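Local coordinates for SPbeta prophage-derived aminoglycoside N(3')-acetyltransferase-like protein YokD (Bacillus subtilis, PDB 2NYG), which belongs to the antibiotic N-acetyltransferase family, binds coenzyme A as a homodimer and may contribute to antibiotic resistance, at residues A[133-138]-A[159-164]; A[69-74]-A[180-185]; A[191-196]-A[265-270]. One frame throughout, in Å; residues are numbered along the deposited sequence.

Overall arrangement
Contacts 1 and 2 form one buried region near the middle of the chain, their centres 10 Å apart. Segment 133-138 and the loop at 69-74 are joined directly: Ser134 O lies 2.8 Å from Ser70 N, a probable hydrogen bond. Contact 2 borders the coenzyme A pocket through Ser180, whereas the side chain of Phe135 in contact 1 is about 10 Å from the ligand. Contact 3 lies apart, where a loop at 191-196 meets the C-terminal helix. Its centre is 25 Å from that of contact 1 and 21 Å from that of contact 2, and its nearest atoms are about 8 Å from those of contact 2.

Contact 1. Residues A[133-138]-A[159-164]; sequences YSFVAW and SPLGKL
Phe135 packs against Pro160 and Leu161, in the first turn of helix 160-166. All three side chains are buried, and no hydrogen bond crosses between the segments. Ser159 stands just ahead of this turn as the N-cap. Its OG accepts a weak bond from Leu161 N, 3.3 Å long and bent to 146°, and gives a second bond to Gly156 O. Pro160 follows and makes the broadest contact of the helix residues. Its ring lies obliquely to the phenyl ring, with Pro160 CG 3.7 Å from Phe135 CD2 and Pro160 CB 3.8 Å from the same Phe135 CD2. The carbonyl oxygen of Pro160 accepts from both Lys163 N and Leu164 N, which ties down the first turn. In the fold, the start of helix 160-166 packs here on a side chain of strand 135-139, which belongs to the mixed seven-stranded sheet of the acetyltransferase core. Leu161 comes next and reaches the far end of the ring: Leu161 CD2 is 3.8 Å from Phe135 CZ. The two side chains meet at about a right angle. Phe135 CG sits beside its own backbone N, chi1 -74°, which directs the ring from the strand to the helix. The ring also touches Pro69 through its CD1 side. Leu164, the last residue of the segment, packs with Pro160 on Ile145 of helix 142-146; Leu146 of that helix touches Phe135, and His149 touches Pro160.

Contact 2. Residues A[69-74]-A[180-185]; sequences PSQSVE and SSTCFH. With COA (coenzyme A), chain G.
The carboxamide of Gln71 and the imidazole of His185 both lie near one water, which sits beside the hydroxyl of Thr182. The water is in the plane of the His185 ring, at its edge, with His185 NE2 the nearest ring atom. That ring meets Phe224 edge-to-face, and Phe219 at a plane angle of about 50°. Its ND1 is hydrogen-bonded to Glu188 OE1, which helps fix the rotation of the ring. The side chains of Gln71 and Thr182 come from opposite directions. Gln71 NE2 stops 3.9 Å from Thr182 OG1, and no direct hydrogen bond forms. The water joins them instead: it is 2.7 Å from Thr182 OG1 and accepts a weak bond of 3.4 Å from Gln71 NE2. Gln71 spans the distance to the water with a chain extended beyond CG, chi2 168°. Pro69 CB also approaches Thr182 OG1, at 4.0 Å. Thr182 OG1 lies beside its own backbone N, chi1 -61°, and this rotation presents the hydroxyl to Gln71, Pro69 and the water. Thr182 also touches Phe135 of strand 135-139. Ser181 is the centre of an inverse gamma turn, closed by a weak bond from Thr182 N to Ser180 O. This turn leads into the weakly bonded helix that starts near Cys183. At the start of the turn, Ser180 OG gives a weak bond of 3.4 Å to O9P of coenzyme A, and Ser180 CB is 3.8 Å from C7P. The arrangement sets the loop that follows strand 65-69 against the turn before helix 183-187, in the protein interior next to the coenzyme A pocket, which it borders through Ser180.

Contact 3. Residues A[191-196]-A[265-270]; sequences IPYQKI and NNDSKN
Asp267 brings one carboxylate oxygen against the aliphatic parts of Ile191 and Tyr193. Its OD2 is 3.9 Å from Tyr193 CB, and Asp267 OD2 is 4.1 Å from Ile191 CD1. These are van der Waals contacts, and no hydrogen bond crosses between the segments. The Ile191 side chain meets Asp267 at about a right angle. Tyr193 CG is anti to the backbone N, chi1 172°, and the end of the ring leads away from Asp267. Asp267 OD2 forms a salt bridge with Arg220 NH2. Arg220 also touches Ile191 and Tyr193, which joins all three side chains. The contact thus sets the loop leading into strand 196-201 of the small antiparallel sheet against the C-terminal part of helix 252-268. Beyond Tyr193 the backbone N of Lys195 lies 4.2 Å above one face of the ring, toward its rim. Lys195 NZ forms a salt bridge with Glu218. On the inner side of the loop, Ile191 is buried on Phe263 and Ile264 of helix 252-268, the same helix that carries Asp267.

Contact 1. Residues A[133-138]-A[159-164]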
loop_
_atom_site.group_PDB
_atom_site.type_symbol
_atom_site.label_atom_id
_atom_site.label_comp_id
_atom_site.label_asym_id
_atom_site.label_seq_id
_atom_site.Cartn_x
_atom_site.Cartn_y
_atom_site.Cartn_z
ATOM N N TYR A 133 -6.207 5.420 -15.283
ATOM C CA TYR A 133 -5.608 4.209 -15.819
ATOM C C TYR A 133 -4.087 4.223 -15.887
ATOM O O TYR A 133 -3.489 3.987 -16.942
ATOM C CB TYR A 133 -6.186 3.969 -17.204
ATOM C CG TYR A 133 -7.700 4.047 -17.234
ATOM C CD1 TYR A 133 -8.484 3.160 -16.475
ATOM C CD2 TYR A 133 -8.357 4.983 -18.043
ATOM C CE1 TYR A 133 -9.883 3.206 -16.531
ATOM C CE2 TYR A 133 -9.750 5.030 -18.102
ATOM C CZ TYR A 133 -10.505 4.140 -17.343
ATOM O OH TYR A 133 -11.873 4.191 -17.388
ATOM N N SER A 134 -3.455 4.502 -14.758
ATOM C CA SER A 134 -2.005 4.533 -14.708
ATOM C C SER A 134 -1.460 3.122 -14.633
ATOM O O SER A 134 -2.176 2.178 -14.305
ATOM C CB SER A 134 -1.521 5.325 -13.488
ATOM O OG SER A 134 -2.260 4.976 -12.328
ATOM N N PHE A 135 -0.184 2.995 -14.973
ATOM C CA PHE A 135 0.527 1.736 -14.906
ATOM C C PHE A 135 1.786 2.017 -14.103
ATOM O O PHE A 135 2.156 3.167 -13.876
ATOM C CB PHE A 135 0.906 1.253 -16.305
ATOM C CG PHE A 135 -0.245 0.721 -17.090
ATOM C CD1 PHE A 135 -0.540 -0.640 -17.085
ATOM C CD2 PHE A 135 -1.033 1.576 -17.853
ATOM C CE1 PHE A 135 -1.604 -1.142 -17.838
ATOM C CE2 PHE A 135 -2.095 1.092 -18.604
ATOM C CZ PHE A 135 -2.381 -0.272 -18.600
ATOM N N VAL A 136 2.429 0.952 -13.658
ATOM C CA VAL A 136 3.660 1.053 -12.907
ATOM C C VAL A 136 4.580 0.038 -13.541
ATOM O O VAL A 136 4.141 -1.040 -13.944
ATOM C CB VAL A 136 3.444 0.693 -11.446
ATOM C CG1 VAL A 136 2.780 1.830 -10.722
ATOM C CG2 VAL A 136 2.586 -0.530 -11.359
ATOM N N ALA A 137 5.854 0.382 -13.652
ATOM C CA ALA A 137 6.806 -0.537 -14.245
ATOM C C ALA A 137 8.164 -0.459 -13.575
ATOM O O ALA A 137 8.546 0.563 -13.007
ATOM C CB ALA A 137 6.938 -0.269 -15.739
ATOM N N TRP A 138 8.871 -1.579 -13.648
ATOM C CA TRP A 138 10.202 -1.763 -13.092
ATOM C C TRP A 138 10.982 -2.477 -14.186
ATOM O O TRP A 138 10.451 -3.390 -14.824
ATOM C CB TRP A 138 10.133 -2.682 -11.867
ATOM C CG TRP A 138 11.467 -3.026 -11.252
ATOM C CD1 TRP A 138 12.054 -2.410 -10.192
ATOM C CD2 TRP A 138 12.369 -4.069 -11.659
ATOM N NE1 TRP A 138 13.258 -3.000 -9.907
ATOM C CE2 TRP A 138 13.475 -4.022 -10.792
ATOM C CE3 TRP A 138 12.344 -5.035 -12.669
ATOM C CZ2 TRP A 138 14.551 -4.904 -10.900
ATOM C CZ3 TRP A 138 13.419 -5.920 -12.777
ATOM C CH2 TRP A 138 14.505 -5.846 -11.894
ATOM N N SER A 159 -1.020 5.133 -24.872
ATOM C CA SER A 159 -0.926 4.735 -23.480
ATOM C C SER A 159 0.117 3.612 -23.418
ATOM O O SER A 159 0.616 3.148 -24.450
ATOM C CB SER A 159 -2.272 4.217 -22.982
ATOM O OG SER A 159 -2.513 2.905 -23.450
ATOM N N PRO A 160 0.462 3.157 -22.207
ATOM C CA PRO A 160 1.460 2.088 -22.121
ATOM C C PRO A 160 1.115 0.810 -22.877
ATOM O O PRO A 160 2.010 0.030 -23.224
ATOM C CB PRO A 160 1.596 1.870 -20.623
ATOM C CG PRO A 160 1.387 3.257 -20.094
ATOM C CD PRO A 160 0.187 3.725 -20.877
ATOM N N LEU A 161 -0.174 0.582 -23.126
ATOM C CA LEU A 161 -0.591 -0.605 -23.859
ATOM C C LEU A 161 -0.075 -0.466 -25.271
ATOM O O LEU A 161 0.129 -1.454 -25.976
ATOM C CB LEU A 161 -2.106 -0.742 -23.887
ATOM C CG LEU A 161 -2.777 -1.032 -22.552
ATOM C CD1 LEU A 161 -4.228 -1.360 -22.774
ATOM C CD2 LEU A 161 -2.089 -2.190 -21.887
ATOM N N GLY A 162 0.130 0.776 -25.687
ATOM C CA GLY A 162 0.643 1.022 -27.017
ATOM C C GLY A 162 2.101 0.622 -27.118
ATOM O O GLY A 162 2.598 0.319 -28.197
ATOM N N LYS A 163 2.787 0.612 -25.983
ATOM C CA LYS A 163 4.192 0.259 -25.950
ATOM C C LYS A 163 4.359 -1.226 -25.660
ATOM O O LYS A 163 5.379 -1.822 -25.998
ATOM C CB LYS A 163 4.908 1.062 -24.873
ATOM C CG LYS A 163 4.389 2.468 -24.684
ATOM C CD LYS A 163 4.964 3.447 -25.685
ATOM C CE LYS A 163 4.510 4.847 -25.314
ATOM N NZ LYS A 163 5.095 5.893 -26.176
ATOM N N LEU A 164 3.373 -1.835 -25.021
ATOM C CA LEU A 164 3.484 -3.252 -24.734
ATOM C C LEU A 164 3.069 -4.049 -25.966
ATOM O O LEU A 164 3.391 -5.232 -26.095
ATOM C CB LEU A 164 2.599 -3.633 -23.543
ATOM C CG LEU A 164 2.823 -2.972 -22.175
ATOM C CD1 LEU A 164 2.049 -3.740 -21.103
ATOM C CD2 LEU A 164 4.286 -2.995 -21.824
#

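Contact 2. Residues A[69-74]-A[180-185]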
loop_
_atom_site.group_PDB
_atom_site.type_symbol
_atom_site.label_atom_id
_atom_site.label_comp_id
_atom_site.label_asym_id
_atom_site.label_seq_id
_atom_site.Cartn_x
_atom_site.Cartn_y
_atom_site.Cartn_z
ATOM N N PRO A 69 -0.900 -2.775 -13.826
ATOM C CA PRO A 69 -1.891 -1.716 -13.948
ATOM C C PRO A 69 -2.058 -1.157 -12.548
ATOM O O PRO A 69 -2.113 -1.913 -11.586
ATOM C CB PRO A 69 -3.115 -2.467 -14.450
ATOM C CG PRO A 69 -3.009 -3.751 -13.739
ATOM C CD PRO A 69 -1.544 -4.100 -13.865
ATOM N N SER A 70 -2.109 0.161 -12.417
ATOM C CA SER A 70 -2.249 0.769 -11.095
ATOM C C SER A 70 -3.325 1.834 -11.080
ATOM O O SER A 70 -3.108 2.948 -10.611
ATOM C CB SER A 70 -0.920 1.374 -10.662
ATOM O OG SER A 70 -0.421 2.248 -11.657
ATOM N N GLN A 71 -4.493 1.459 -11.589
ATOM C CA GLN A 71 -5.669 2.318 -11.689
ATOM C C GLN A 71 -6.190 2.908 -10.381
ATOM O O GLN A 71 -6.147 2.277 -9.334
ATOM C CB GLN A 71 -6.798 1.543 -12.366
ATOM C CG GLN A 71 -6.462 1.075 -13.769
ATOM C CD GLN A 71 -7.470 0.077 -14.277
ATOM O OE1 GLN A 71 -8.585 0.010 -13.763
ATOM N NE2 GLN A 71 -7.096 -0.698 -15.290
ATOM N N SER A 72 -6.698 4.128 -10.478
ATOM C CA SER A 72 -7.255 4.858 -9.354
ATOM C C SER A 72 -8.586 5.446 -9.839
ATOM O O SER A 72 -8.817 6.666 -9.819
ATOM C CB SER A 72 -6.289 5.966 -8.927
ATOM O OG SER A 72 -5.874 6.740 -10.043
ATOM N N VAL A 73 -9.442 4.531 -10.282
ATOM C CA VAL A 73 -10.763 4.815 -10.818
ATOM C C VAL A 73 -11.652 5.701 -9.945
ATOM O O VAL A 73 -12.563 6.341 -10.454
ATOM C CB VAL A 73 -11.483 3.485 -11.108
ATOM C CG1 VAL A 73 -12.840 3.733 -11.721
ATOM C CG2 VAL A 73 -10.644 2.655 -12.050
ATOM N N GLU A 74 -11.381 5.744 -8.640
ATOM C CA GLU A 74 -12.166 6.546 -7.696
ATOM C C GLU A 74 -12.072 8.057 -7.910
ATOM O O GLU A 74 -12.895 8.817 -7.400
ATOM C CB GLU A 74 -11.751 6.231 -6.258
ATOM C CG GLU A 74 -12.082 4.822 -5.817
ATOM C CD GLU A 74 -10.920 3.882 -5.961
ATOM O OE1 GLU A 74 -9.971 4.203 -6.704
ATOM O OE2 GLU A 74 -10.965 2.811 -5.327
ATOM N N SER A 180 -9.652 -9.726 -16.057
ATOM C CA SER A 180 -8.691 -8.750 -15.536
ATOM C C SER A 180 -7.625 -8.365 -16.531
ATOM O O SER A 180 -6.784 -7.550 -16.213
ATOM C CB SER A 180 -7.953 -9.298 -14.312
ATOM O OG SER A 180 -8.831 -9.708 -13.279
ATOM N N SER A 181 -7.632 -8.967 -17.719
ATOM C CA SER A 181 -6.612 -8.675 -18.733
ATOM C C SER A 181 -6.711 -7.307 -19.355
ATOM O O SER A 181 -7.175 -7.167 -20.476
ATOM C CB SER A 181 -6.639 -9.694 -19.865
ATOM O OG SER A 181 -5.800 -10.783 -19.572
ATOM N N THR A 182 -6.231 -6.303 -18.641
ATOM C CA THR A 182 -6.271 -4.943 -19.127
ATOM C C THR A 182 -5.860 -4.762 -20.591
ATOM O O THR A 182 -6.354 -3.857 -21.252
ATOM C CB THR A 182 -5.396 -4.043 -18.244
ATOM O OG1 THR A 182 -5.902 -4.068 -16.911
ATOM C CG2 THR A 182 -5.427 -2.619 -18.736
ATOM N N CYS A 183 -4.971 -5.607 -21.106
ATOM C CA CYS A 183 -4.521 -5.443 -22.482
ATOM C C CYS A 183 -5.660 -5.418 -23.505
ATOM O O CYS A 183 -5.573 -4.715 -24.516
ATOM C CB CYS A 183 -3.512 -6.530 -22.857
ATOM S SG CYS A 183 -4.189 -8.186 -22.869
ATOM N N PHE A 184 -6.725 -6.176 -23.251
ATOM C CA PHE A 184 -7.859 -6.207 -24.169
ATOM C C PHE A 184 -8.471 -4.835 -24.453
ATOM O O PHE A 184 -8.907 -4.573 -25.577
ATOM C CB PHE A 184 -8.930 -7.155 -23.640
ATOM C CG PHE A 184 -8.556 -8.598 -23.758
ATOM C CD1 PHE A 184 -9.091 -9.542 -22.893
ATOM C CD2 PHE A 184 -7.654 -9.016 -24.733
ATOM C CE1 PHE A 184 -8.728 -10.880 -22.998
ATOM C CE2 PHE A 184 -7.287 -10.346 -24.843
ATOM C CZ PHE A 184 -7.823 -11.279 -23.976
ATOM N N HIS A 185 -8.505 -3.968 -23.441
ATOM C CA HIS A 185 -9.056 -2.639 -23.624
ATOM C C HIS A 185 -8.457 -2.009 -24.873
ATOM O O HIS A 185 -9.149 -1.309 -25.598
ATOM C CB HIS A 185 -8.744 -1.723 -22.433
ATOM C CG HIS A 185 -9.590 -1.965 -21.218
ATOM N ND1 HIS A 185 -10.958 -1.810 -21.216
ATOM C CD2 HIS A 185 -9.247 -2.292 -19.948
ATOM C CE1 HIS A 185 -11.422 -2.028 -19.998
ATOM N NE2 HIS A 185 -10.404 -2.323 -19.209
HETATM N N1A COA G . -0.027 -15.200 1.439
HETATM C C2A COA G . -1.267 -15.326 0.799
HETATM N N3A COA G . -2.249 -14.392 1.055
HETATM C C4A COA G . -2.019 -13.350 1.929
HETATM C C5A COA G . -0.787 -13.182 2.588
HETATM C C6A COA G . 0.220 -14.129 2.342
HETATM N N6A COA G . 1.402 -14.030 2.936
HETATM N N7A COA G . -0.867 -12.069 3.376
HETATM C C8A COA G . -2.117 -11.541 3.218
HETATM N N9A COA G . -2.832 -12.351 2.311
HETATM C C1B COA G . -4.222 -12.228 1.813
HETATM C C2B COA G . -5.200 -11.331 2.624
HETATM O O2B COA G . -5.618 -11.892 3.887
HETATM C C3B COA G . -6.351 -11.153 1.651
HETATM O O3B COA G . -7.194 -12.322 1.890
HETATM P P3B COA G . -8.807 -12.285 2.149
HETATM O O7A COA G . -9.332 -10.831 2.055
HETATM O O8A COA G . -9.108 -12.750 3.554
HETATM O O9A COA G . -9.469 -13.198 1.148
HETATM C C4B COA G . -5.678 -11.160 0.252
HETATM O O4B COA G . -4.400 -11.805 0.449
HETATM C C5B COA G . -5.435 -9.739 -0.361
HETATM O O5B COA G . -4.803 -9.957 -1.658
HETATM P P1A COA G . -5.335 -9.189 -2.940
HETATM O O1A COA G . -4.568 -9.586 -4.158
HETATM O O2A COA G . -5.266 -7.672 -2.714
HETATM O O3A COA G . -6.825 -9.615 -2.970
HETATM P P2A COA G . -7.406 -11.023 -3.475
HETATM O O4A COA G . -8.138 -11.648 -2.343
HETATM O O5A COA G . -6.335 -11.981 -3.989
HETATM O O6A COA G . -8.341 -10.465 -4.687
HETATM C CBP COA G . -8.073 -9.373 -6.959
HETATM C CCP COA G . -7.972 -10.641 -6.060
HETATM C CDP COA G . -9.092 -8.365 -6.373
HETATM C CEP COA G . -6.647 -8.782 -7.046
HETATM C CAP COA G . -8.701 -9.793 -8.331
HETATM O OAP COA G . -9.020 -11.201 -8.243
HETATM C C9P COA G . -7.801 -9.574 -9.572
HETATM O O9P COA G . -7.497 -10.700 -10.276
HETATM N N8P COA G . -7.283 -8.390 -9.992
HETATM C C7P COA G . -6.282 -8.316 -11.079
HETATM C C6P COA G . -5.075 -7.389 -10.872
HETATM O O HOH W 1 -8.493 -3.576 -16.387
#

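Contact 3. Residues A[191-196]-A[265-270]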
loop_
_atom_site.group_PDB
_atom_site.type_symbol
_atom_site.label_atom_id
_atom_site.label_comp_id
_atom_site.label_asym_id
_atom_site.label_seq_id
_atom_site.Cartn_x
_atom_site.Cartn_y
_atom_site.Cartn_z
ATOM N N ILE A 191 -11.551 -0.968 -33.208
ATOM C CA ILE A 191 -12.777 -1.528 -33.781
ATOM C C ILE A 191 -13.817 -0.472 -34.162
ATOM O O ILE A 191 -13.789 0.646 -33.653
ATOM C CB ILE A 191 -13.433 -2.540 -32.821
ATOM C CG1 ILE A 191 -13.880 -1.850 -31.533
ATOM C CG2 ILE A 191 -12.463 -3.677 -32.552
ATOM C CD1 ILE A 191 -14.952 -2.606 -30.771
ATOM N N PRO A 192 -14.749 -0.817 -35.067
ATOM C CA PRO A 192 -15.816 0.074 -35.553
ATOM C C PRO A 192 -16.723 0.653 -34.471
ATOM O O PRO A 192 -17.095 1.829 -34.505
ATOM C CB PRO A 192 -16.582 -0.808 -36.532
ATOM C CG PRO A 192 -15.506 -1.699 -37.061
ATOM C CD PRO A 192 -14.758 -2.084 -35.815
ATOM N N TYR A 193 -17.083 -0.186 -33.514
ATOM C CA TYR A 193 -17.931 0.240 -32.431
ATOM C C TYR A 193 -17.179 1.150 -31.472
ATOM O O TYR A 193 -16.022 0.901 -31.156
ATOM C CB TYR A 193 -18.443 -0.974 -31.685
ATOM C CG TYR A 193 -19.179 -0.610 -30.436
ATOM C CD1 TYR A 193 -20.377 0.092 -30.497
ATOM C CD2 TYR A 193 -18.660 -0.930 -29.185
ATOM C CE1 TYR A 193 -21.047 0.476 -29.344
ATOM C CE2 TYR A 193 -19.316 -0.558 -28.024
ATOM C CZ TYR A 193 -20.513 0.150 -28.105
ATOM O OH TYR A 193 -21.169 0.555 -26.960
ATOM N N GLN A 194 -17.842 2.206 -31.013
ATOM C CA GLN A 194 -17.241 3.152 -30.069
ATOM C C GLN A 194 -18.223 4.071 -29.387
ATOM O O GLN A 194 -18.734 4.983 -30.010
ATOM C CB GLN A 194 -16.214 4.041 -30.759
ATOM C CG GLN A 194 -14.818 3.496 -30.776
ATOM C CD GLN A 194 -13.795 4.531 -31.187
ATOM O OE1 GLN A 194 -12.602 4.257 -31.174
ATOM N NE2 GLN A 194 -14.255 5.722 -31.554
ATOM N N LYS A 195 -18.486 3.837 -28.109
ATOM C CA LYS A 195 -19.373 4.715 -27.358
ATOM C C LYS A 195 -18.444 5.649 -26.593
ATOM O O LYS A 195 -17.703 5.222 -25.714
ATOM C CB LYS A 195 -20.250 3.923 -26.390
ATOM C CG LYS A 195 -21.244 4.763 -25.604
ATOM C CD LYS A 195 -22.012 3.868 -24.638
ATOM C CE LYS A 195 -23.182 4.590 -23.995
ATOM N NZ LYS A 195 -22.780 5.863 -23.326
ATOM N N ILE A 196 -18.477 6.922 -26.966
ATOM C CA ILE A 196 -17.639 7.946 -26.371
ATOM C C ILE A 196 -18.301 8.698 -25.227
ATOM O O ILE A 196 -19.265 9.431 -25.436
ATOM C CB ILE A 196 -17.210 8.958 -27.437
ATOM C CG1 ILE A 196 -16.310 8.263 -28.446
ATOM C CG2 ILE A 196 -16.532 10.156 -26.791
ATOM C CD1 ILE A 196 -15.648 9.209 -29.392
ATOM N N ASN A 265 -15.884 -9.078 -35.596
ATOM C CA ASN A 265 -16.806 -10.041 -36.178
ATOM C C ASN A 265 -17.999 -10.370 -35.306
ATOM O O ASN A 265 -18.920 -11.060 -35.733
ATOM C CB ASN A 265 -16.051 -11.331 -36.511
ATOM C CG ASN A 265 -15.100 -11.174 -37.698
ATOM O OD1 ASN A 265 -15.477 -10.632 -38.736
ATOM N ND2 ASN A 265 -13.865 -11.643 -37.545
ATOM N N ASN A 266 -18.014 -9.876 -34.083
ATOM C CA ASN A 266 -19.143 -10.198 -33.240
ATOM C C ASN A 266 -20.137 -9.063 -33.159
ATOM O O ASN A 266 -21.266 -9.293 -32.761
ATOM C CB ASN A 266 -18.676 -10.538 -31.860
ATOM C CG ASN A 266 -19.051 -11.947 -31.428
ATOM O OD1 ASN A 266 -18.527 -12.939 -31.928
ATOM N ND2 ASN A 266 -19.958 -12.031 -30.477
ATOM N N ASP A 267 -19.732 -7.820 -33.495
ATOM C CA ASP A 267 -20.684 -6.708 -33.472
ATOM C C ASP A 267 -21.180 -6.486 -34.901
ATOM O O ASP A 267 -22.186 -5.826 -35.116
ATOM C CB ASP A 267 -20.079 -5.386 -32.962
ATOM C CG ASP A 267 -19.313 -5.553 -31.659
ATOM O OD1 ASP A 267 -19.765 -6.367 -30.802
ATOM O OD2 ASP A 267 -18.267 -4.868 -31.493
ATOM N N SER A 268 -20.451 -7.039 -35.867
ATOM C CA SER A 268 -20.825 -6.913 -37.268
ATOM C C SER A 268 -21.624 -8.160 -37.810
ATOM O O SER A 268 -22.664 -8.011 -38.472
ATOM C CB SER A 268 -19.548 -6.645 -38.109
ATOM O OG SER A 268 -19.241 -7.745 -38.921
ATOM N N LYS A 269 -21.144 -9.351 -37.461
ATOM C CA LYS A 269 -21.736 -10.603 -37.906
ATOM C C LYS A 269 -22.767 -11.115 -36.956
ATOM O O LYS A 269 -23.438 -12.089 -37.245
ATOM C CB LYS A 269 -20.660 -11.703 -38.197
ATOM C CG LYS A 269 -19.789 -11.406 -39.410
ATOM C CD LYS A 269 -18.789 -12.522 -39.701
ATOM C CE LYS A 269 -17.865 -12.275 -40.925
ATOM N NZ LYS A 269 -16.584 -13.082 -40.793
ATOM N N ASN A 270 -22.899 -10.444 -35.810
ATOM C CA ASN A 270 -23.859 -10.900 -34.826
ATOM C C ASN A 270 -25.269 -10.401 -34.979
ATOM O O ASN A 270 -25.548 -9.273 -35.411
ATOM C CB ASN A 270 -23.375 -10.644 -33.378
ATOM C CG ASN A 270 -22.626 -11.820 -32.811
ATOM O OD1 ASN A 270 -22.240 -12.742 -33.548
ATOM N ND2 ASN A 270 -22.400 -11.808 -31.503
#